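Local structure of transglutaminase-like domain-containing protein (Streptococcus suis, 4XZ7) at residues N94-D97 with Y98-M102; L150-N154 with G155-Y159; K367-T370 with A371-L374. The protein is a transglutaminase with antiphagocytic properties that acts as a virulence factor, this chain being an N-terminal piece that includes the transglutaminase-like domain. One frame throughout, in Å; residues are numbered along the deposited sequence.

Interaction 1. Residues N94-D97 with Y98-M102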
loop_
_atom_site.group_PDB
_atom_site.type_symbol
_atom_site.label_atom_id
_atom_site.label_comp_id
_atom_site.label_asym_id
_atom_site.label_seq_id
_atom_site.Cartn_x
_atom_site.Cartn_y
_atom_site.Cartn_z
ATOM N N ASN B 94 -28.883 -17.140 20.583
ATOM C CA ASN B 94 -30.128 -17.693 20.073
ATOM C C ASN B 94 -30.542 -16.951 18.801
ATOM O O ASN B 94 -29.839 -16.047 18.351
ATOM C CB ASN B 94 -31.245 -17.621 21.139
ATOM C CG ASN B 94 -31.417 -16.234 21.726
ATOM O OD1 ASN B 94 -31.000 -15.228 21.144
ATOM N ND2 ASN B 94 -32.045 -16.173 22.899
ATOM N N GLU B 95 -31.673 -17.336 18.221
ATOM C CA GLU B 95 -32.148 -16.711 16.989
ATOM C C GLU B 95 -32.378 -15.208 17.157
ATOM O O GLU B 95 -31.984 -14.412 16.311
ATOM C CB GLU B 95 -33.438 -17.377 16.519
ATOM C CG GLU B 95 -33.274 -18.823 16.052
ATOM C CD GLU B 95 -33.182 -19.823 17.196
ATOM O OE1 GLU B 95 -33.096 -19.402 18.377
ATOM O OE2 GLU B 95 -33.200 -21.037 16.907
ATOM N N GLU B 96 -33.026 -14.830 18.250
ATOM C CA GLU B 96 -33.367 -13.439 18.483
ATOM C C GLU B 96 -32.116 -12.574 18.469
ATOM O O GLU B 96 -32.093 -11.511 17.848
ATOM C CB GLU B 96 -34.108 -13.276 19.813
ATOM C CG GLU B 96 -34.080 -11.848 20.335
ATOM C CD GLU B 96 -34.670 -11.700 21.732
ATOM O OE1 GLU B 96 -35.242 -12.680 22.262
ATOM O OE2 GLU B 96 -34.561 -10.592 22.300
ATOM N N ASP B 97 -31.081 -13.048 19.158
ATOM C CA ASP B 97 -29.788 -12.375 19.203
ATOM C C ASP B 97 -29.202 -12.242 17.793
ATOM O O ASP B 97 -28.702 -11.179 17.403
ATOM C CB ASP B 97 -28.834 -13.151 20.118
ATOM C CG ASP B 97 -27.476 -12.483 20.269
ATOM O OD1 ASP B 97 -27.413 -11.232 20.300
ATOM O OD2 ASP B 97 -26.465 -13.219 20.372
ATOM N N TYR B 98 -29.267 -13.323 17.027
ATOM C CA TYR B 98 -28.707 -13.313 15.683
ATOM C C TYR B 98 -29.395 -12.249 14.843
ATOM O O TYR B 98 -28.741 -11.479 14.134
ATOM C CB TYR B 98 -28.849 -14.685 15.023
ATOM C CG TYR B 98 -28.567 -14.675 13.538
ATOM C CD1 TYR B 98 -27.269 -14.637 13.058
ATOM C CD2 TYR B 98 -29.608 -14.718 12.613
ATOM C CE1 TYR B 98 -27.011 -14.638 11.695
ATOM C CE2 TYR B 98 -29.364 -14.712 11.261
ATOM C CZ TYR B 98 -28.066 -14.670 10.805
ATOM O OH TYR B 98 -27.826 -14.660 9.453
ATOM N N HIS B 99 -30.717 -12.179 14.954
ATOM C CA HIS B 99 -31.457 -11.253 14.108
ATOM C C HIS B 99 -31.255 -9.816 14.575
ATOM O O HIS B 99 -31.191 -8.900 13.757
ATOM C CB HIS B 99 -32.932 -11.649 14.045
ATOM C CG HIS B 99 -33.156 -12.932 13.303
ATOM N ND1 HIS B 99 -33.413 -14.130 13.939
ATOM C CD2 HIS B 99 -33.102 -13.216 11.979
ATOM C CE1 HIS B 99 -33.536 -15.088 13.039
ATOM N NE2 HIS B 99 -33.350 -14.561 11.841
ATOM N N ASN B 100 -31.095 -9.615 15.874
ATOM C CA ASN B 100 -30.656 -8.312 16.343
ATOM C C ASN B 100 -29.356 -7.915 15.655
ATOM O O ASN B 100 -29.194 -6.787 15.192
ATOM C CB ASN B 100 -30.461 -8.312 17.856
ATOM C CG ASN B 100 -31.757 -8.497 18.608
ATOM O OD1 ASN B 100 -32.834 -8.159 18.109
ATOM N ND2 ASN B 100 -31.663 -9.034 19.821
ATOM N N GLN B 101 -28.438 -8.866 15.573
ATOM C CA GLN B 101 -27.095 -8.604 15.086
ATOM C C GLN B 101 -27.035 -8.275 13.581
ATOM O O GLN B 101 -26.179 -7.511 13.138
ATOM C CB GLN B 101 -26.217 -9.813 15.399
ATOM C CG GLN B 101 -24.790 -9.476 15.692
ATOM C CD GLN B 101 -24.558 -9.223 17.151
ATOM O OE1 GLN B 101 -23.574 -8.599 17.530
ATOM N NE2 GLN B 101 -25.459 -9.720 17.989
ATOM N N MET B 102 -27.944 -8.860 12.807
ATOM C CA MET B 102 -27.973 -8.687 11.356
ATOM C C MET B 102 -28.993 -7.637 10.880
ATOM O O MET B 102 -29.246 -7.512 9.674
ATOM C CB MET B 102 -28.279 -10.033 10.672
ATOM C CG MET B 102 -27.313 -11.156 11.010
ATOM S SD MET B 102 -25.603 -10.670 10.739
ATOM C CE MET B 102 -25.663 -10.260 9.000
HETATM O O HOH W 1 -28.592 -8.858 21.126
#
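Asp97 and Gln101, one helical turn apart, run alongside each other and point the same way, yet their flat ends are turned almost square, with carboxylate and amide planes 89° apart. Asp97 OD1 stands 3.4 Å from Gln101 NE2. The other ends of both groups have firm partners outside: Asp97 OD2 accepts from His93 N, and Gln101 OE1 takes a bond from Arg106. Asp97 OD1 also accepts from a water at 2.8 Å, which in turn receives a weak bond from Asn100 ND2, so Asp97 and Asn100 are linked through one water, weakly on the asparagine side. Glu96 and Asn100 meet at a slant, the chain carbon Glu96 CG lying 3.7 Å from Asn100 ND2. These pairs span the short helix 95-101, whose N-cap is Asn94: its OD1 accepts from the first-turn amide Asp97 N at 3.0 Å, the capping bond, while Asn94 O starts the regular i to i+4 series with Tyr98 N. The helix lies against a mixed sheet, with Tyr98 reaching inward to Ile122 and bonding His161 through its hydroxyl. His99 returns to Glu95. With CG anti to the carbonyl carbon (chi1 -69°), its ring folds back along the preceding turn, and ND1 adds a weak, bent bond of 2.8 Å to Glu95 O. The backbone N of His99 already bonds that oxygen, so one carbonyl takes a regular backbone bond and a weak side-chain bond from the same residue. The adjacent Tyr98 sets CD2 over the centre of the imidazole, 3.8 Å above its plane.

Interaction 2. Residues L150-N154 with G155-Y159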
loop_
_atom_site.group_PDB
_atom_site.type_symbol
_atom_site.label_atom_id
_atom_site.label_comp_id
_atom_site.label_asym_id
_atom_site.label_seq_id
_atom_site.Cartn_x
_atom_site.Cartn_y
_atom_site.Cartn_z
ATOM N N LEU B 150 -19.667 -24.013 7.266
ATOM C CA LEU B 150 -20.098 -24.734 8.449
ATOM C C LEU B 150 -19.043 -25.774 8.800
ATOM O O LEU B 150 -18.215 -26.142 7.962
ATOM C CB LEU B 150 -21.488 -25.375 8.224
ATOM C CG LEU B 150 -21.714 -26.350 7.048
ATOM C CD1 LEU B 150 -21.167 -27.756 7.316
ATOM C CD2 LEU B 150 -23.189 -26.475 6.703
ATOM N N LYS B 151 -19.060 -26.227 10.045
ATOM C CA LYS B 151 -18.291 -27.395 10.432
ATOM C C LYS B 151 -19.215 -28.324 11.181
ATOM O O LYS B 151 -19.875 -27.899 12.149
ATOM C CB LYS B 151 -17.108 -27.044 11.332
ATOM C CG LYS B 151 -16.153 -26.001 10.783
ATOM C CD LYS B 151 -15.141 -26.634 9.907
ATOM C CE LYS B 151 -14.069 -25.627 9.510
ATOM N NZ LYS B 151 -13.515 -26.037 8.169
ATOM N N ASN B 152 -19.252 -29.582 10.747
ATOM C CA ASN B 152 -19.879 -30.648 11.526
ATOM C C ASN B 152 -18.913 -31.116 12.598
ATOM O O ASN B 152 -17.790 -31.496 12.283
ATOM C CB ASN B 152 -20.299 -31.810 10.608
ATOM C CG ASN B 152 -21.454 -31.422 9.683
ATOM O OD1 ASN B 152 -22.555 -31.115 10.152
ATOM N ND2 ASN B 152 -21.204 -31.419 8.375
ATOM N N ILE B 153 -19.320 -31.058 13.863
ATOM C CA ILE B 153 -18.474 -31.591 14.917
ATOM C C ILE B 153 -19.170 -32.716 15.703
ATOM O O ILE B 153 -20.036 -33.406 15.163
ATOM C CB ILE B 153 -17.991 -30.476 15.840
ATOM C CG1 ILE B 153 -19.153 -29.792 16.550
ATOM C CG2 ILE B 153 -17.177 -29.450 15.025
ATOM C CD1 ILE B 153 -18.694 -28.697 17.528
ATOM N N ASN B 154 -18.752 -32.962 16.938
ATOM C CA ASN B 154 -19.325 -34.077 17.681
ATOM C C ASN B 154 -20.734 -33.743 18.161
ATOM O O ASN B 154 -20.905 -33.056 19.166
ATOM C CB ASN B 154 -18.457 -34.469 18.884
ATOM C CG ASN B 154 -17.058 -34.958 18.486
ATOM O OD1 ASN B 154 -16.106 -34.816 19.251
ATOM N ND2 ASN B 154 -16.941 -35.547 17.309
ATOM N N GLY B 155 -21.738 -34.221 17.436
ATOM C CA GLY B 155 -23.117 -34.089 17.864
ATOM C C GLY B 155 -23.774 -32.758 17.557
ATOM O O GLY B 155 -24.918 -32.545 17.943
ATOM N N MET B 156 -23.077 -31.872 16.849
ATOM C CA MET B 156 -23.675 -30.608 16.447
ATOM C C MET B 156 -22.962 -29.994 15.234
ATOM O O MET B 156 -21.920 -30.475 14.813
ATOM C CB MET B 156 -23.666 -29.627 17.624
ATOM C CG MET B 156 -22.301 -29.073 17.946
ATOM S SD MET B 156 -22.224 -28.411 19.629
ATOM C CE MET B 156 -22.259 -29.919 20.578
ATOM N N THR B 157 -23.553 -28.930 14.688
ATOM C CA THR B 157 -23.030 -28.227 13.521
ATOM C C THR B 157 -22.908 -26.742 13.825
ATOM O O THR B 157 -23.832 -26.145 14.376
ATOM C CB THR B 157 -23.944 -28.424 12.301
ATOM O OG1 THR B 157 -24.100 -29.828 12.053
ATOM C CG2 THR B 157 -23.376 -27.751 11.075
ATOM N N ILE B 158 -21.766 -26.155 13.484
ATOM C CA ILE B 158 -21.537 -24.731 13.700
ATOM C C ILE B 158 -21.540 -24.024 12.363
ATOM O O ILE B 158 -20.785 -24.398 11.475
ATOM C CB ILE B 158 -20.196 -24.460 14.413
ATOM C CG1 ILE B 158 -20.178 -25.125 15.791
ATOM C CG2 ILE B 158 -19.984 -22.971 14.579
ATOM C CD1 ILE B 158 -18.835 -25.021 16.512
ATOM N N TYR B 159 -22.397 -23.012 12.229
ATOM C CA TYR B 159 -22.569 -22.279 10.975
ATOM C C TYR B 159 -21.959 -20.908 11.113
ATOM O O TYR B 159 -21.986 -20.335 12.193
ATOM C CB TYR B 159 -24.059 -22.131 10.612
ATOM C CG TYR B 159 -24.793 -23.453 10.451
ATOM C CD1 TYR B 159 -24.968 -24.018 9.200
ATOM C CD2 TYR B 159 -25.314 -24.129 11.565
ATOM C CE1 TYR B 159 -25.637 -25.204 9.046
ATOM C CE2 TYR B 159 -25.988 -25.310 11.423
ATOM C CZ TYR B 159 -26.144 -25.849 10.167
ATOM O OH TYR B 159 -26.807 -27.045 10.025
#
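A beta hairpin, formed by strand 149-152 and the start of strand 157-167, turns here at Asn154 and Gly155, whose backbone angles are close to those of a type II turn, with Gly155 supplying the positive phi. Lys151 and Ile158 form the antiparallel hydrogen-bonded pair, each backbone N giving to the other's O at 2.9 Å. Nearer the turn, Ile153 N donates to Met156 O at 2.8 Å. Asn152 and Thr157 make a non-hydrogen-bonded pair, and their side chains lie together on the face they share with Leu150 and Tyr159. There Thr157 OG1 donates to Asn152 OD1 at 2.8 Å, 18° out of the amide plane. Leu150 runs beside Tyr159, placing CD2 3.6 Å from ring atom CE1, while Thr157 CG2 covers part of one face of that ring. By the turn, Ile153 chi1 (62°) sets CG1 between the backbone N and the carbonyl carbon, where it meets Met156 CG at 3.5 Å as the two side chains cross at a slant. Ile153, Met156 and Ile158 also pack on Ile68 of a second sheet. Besides its backbone bonds, the hairpin is held by a polar side-chain bond at a pair whose backbones do not bond each other, and by apolar packing of its turn end.

Interaction 3. Residues K367-T370 with A371-L374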
loop_
_atom_site.group_PDB
_atom_site.type_symbol
_atom_site.label_atom_id
_atom_site.label_comp_id
_atom_site.label_asym_id
_atom_site.label_seq_id
_atom_site.Cartn_x
_atom_site.Cartn_y
_atom_site.Cartn_z
ATOM N N LYS B 367 39.923 9.054 -0.522
ATOM C CA LYS B 367 40.883 9.358 0.528
ATOM C C LYS B 367 40.398 8.965 1.922
ATOM O O LYS B 367 41.144 9.095 2.889
ATOM C CB LYS B 367 41.241 10.849 0.503
ATOM C CG LYS B 367 42.186 11.220 -0.635
ATOM C CD LYS B 367 42.685 12.651 -0.531
ATOM C CE LYS B 367 41.643 13.645 -1.008
ATOM N NZ LYS B 367 42.218 15.017 -1.053
ATOM N N GLN B 368 39.160 8.490 2.033
ATOM C CA GLN B 368 38.655 8.043 3.329
ATOM C C GLN B 368 39.145 6.636 3.622
ATOM O O GLN B 368 39.518 5.910 2.694
ATOM C CB GLN B 368 37.118 8.070 3.365
ATOM C CG GLN B 368 36.509 9.417 3.004
ATOM C CD GLN B 368 37.016 10.541 3.894
ATOM O OE1 GLN B 368 36.931 10.467 5.123
ATOM N NE2 GLN B 368 37.562 11.582 3.274
ATOM N N LYS B 369 39.155 6.251 4.898
ATOM C CA LYS B 369 39.287 4.841 5.250
ATOM C C LYS B 369 38.078 4.142 4.667
ATOM O O LYS B 369 36.957 4.592 4.890
ATOM C CB LYS B 369 39.343 4.629 6.763
ATOM C CG LYS B 369 40.460 5.394 7.478
ATOM C CD LYS B 369 40.560 4.984 8.947
ATOM C CE LYS B 369 41.125 6.109 9.808
ATOM N NZ LYS B 369 40.247 7.312 9.772
ATOM N N THR B 370 38.284 3.055 3.930
ATOM C CA THR B 370 37.167 2.409 3.242
ATOM C C THR B 370 36.086 1.887 4.204
ATOM O O THR B 370 34.899 1.897 3.864
ATOM C CB THR B 370 37.650 1.243 2.341
ATOM O OG1 THR B 370 38.071 0.134 3.143
ATOM C CG2 THR B 370 38.792 1.697 1.452
ATOM N N ALA B 371 36.476 1.457 5.403
ATOM C CA ALA B 371 35.487 0.940 6.344
ATOM C C ALA B 371 34.550 2.054 6.821
ATOM O O ALA B 371 33.363 1.820 7.057
ATOM C CB ALA B 371 36.155 0.285 7.505
ATOM N N ASP B 372 35.097 3.261 6.952
ATOM C CA ASP B 372 34.287 4.447 7.241
ATOM C C ASP B 372 33.222 4.661 6.175
ATOM O O ASP B 372 32.108 5.081 6.486
ATOM C CB ASP B 372 35.161 5.700 7.339
ATOM C CG ASP B 372 35.951 5.758 8.620
ATOM O OD1 ASP B 372 35.528 5.090 9.591
ATOM O OD2 ASP B 372 36.985 6.469 8.648
ATOM N N LEU B 373 33.562 4.367 4.919
ATOM C CA LEU B 373 32.624 4.556 3.815
ATOM C C LEU B 373 31.366 3.688 3.979
ATOM O O LEU B 373 30.329 3.954 3.368
ATOM C CB LEU B 373 33.305 4.252 2.478
ATOM C CG LEU B 373 34.483 5.135 2.043
ATOM C CD1 LEU B 373 34.892 4.804 0.611
ATOM C CD2 LEU B 373 34.169 6.618 2.182
ATOM N N LEU B 374 31.464 2.653 4.805
ATOM C CA LEU B 374 30.335 1.771 5.086
ATOM C C LEU B 374 29.314 2.377 6.060
ATOM O O LEU B 374 28.174 1.901 6.138
ATOM C CB LEU B 374 30.838 0.449 5.660
ATOM C CG LEU B 374 31.551 -0.495 4.708
ATOM C CD1 LEU B 374 32.133 -1.671 5.493
ATOM C CD2 LEU B 374 30.555 -0.986 3.647
HETATM O O HOH W 2 38.048 8.077 6.529
HETATM O O HOH W 3 39.041 0.403 5.753
#
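Leu373 presses one methyl, CD2, against the aliphatic root of Gln368, coming within 3.5 Å of Gln368 CB as the two side chains cross at about a right angle. This is the tight half of the contact. Leu373 CB also rests 3.2 Å from Thr370 O, and the backbone N of Leu373 is shared between two carbonyls in weak bonds, to Thr370 O at 3.0 Å and to Lys369 O at 3.4 Å. The Gln368 chain bends at chi2 (-57°), which separates its roles: the carbon stem packs on the leucine, while NE2 bonds Trp364 O. Leu373 also touches Asn276 of helix 264-277 and Leu137 of the second subunit, so the packed half reaches the dimer interface. Even here a water takes part, serving polar atoms of two buried residues: it joins Thr370 OG1 to Ala371 N, which donates to it at 2.8 Å. The threonine hydroxyl is placed for this by chi1 (72°), between the backbone N and the carbonyl carbon.

The other side is looser and wetter. Lys369 and Asp372 lie alongside each other, pointing the same way, and Lys369 NZ forms a long salt bridge of 3.6 Å with Asp372 OD2. The charge is probably divided, since Asp372 OD1 is paired with Lys378. A second water bridges three residues, donating to Gln368 OE1 and to Asp372 OD2 and accepting from Lys369 N at 2.7 Å.

The arrangement is that of a short helical turn at 371-374 without the regular helix bonding, in the loop after helix 359-365, packed on helix 264-277 of the transglutaminase-like region.

Along the chain the three contacts come in series, in the order 1, 2, 3. Interactions 1 and 2 are neighbours in space, with centres 19 Å apart and nearest atoms about 8 Å apart; helix 95-101 of the first lies on the sheet that contains strand 157-167, one arm of the hairpin in the second. Interaction 3 stands on the opposite side of the chain's centre, its centre 69 Å from that of interaction 1 and 67 Å from that of interaction 2. It belongs to the C-terminal half, beside the transglutaminase-like region. Its Leu373 packs on Leu137 of the second subunit, on helix 132-140, so the C-terminal half of one chain meets the N-terminal half of the other.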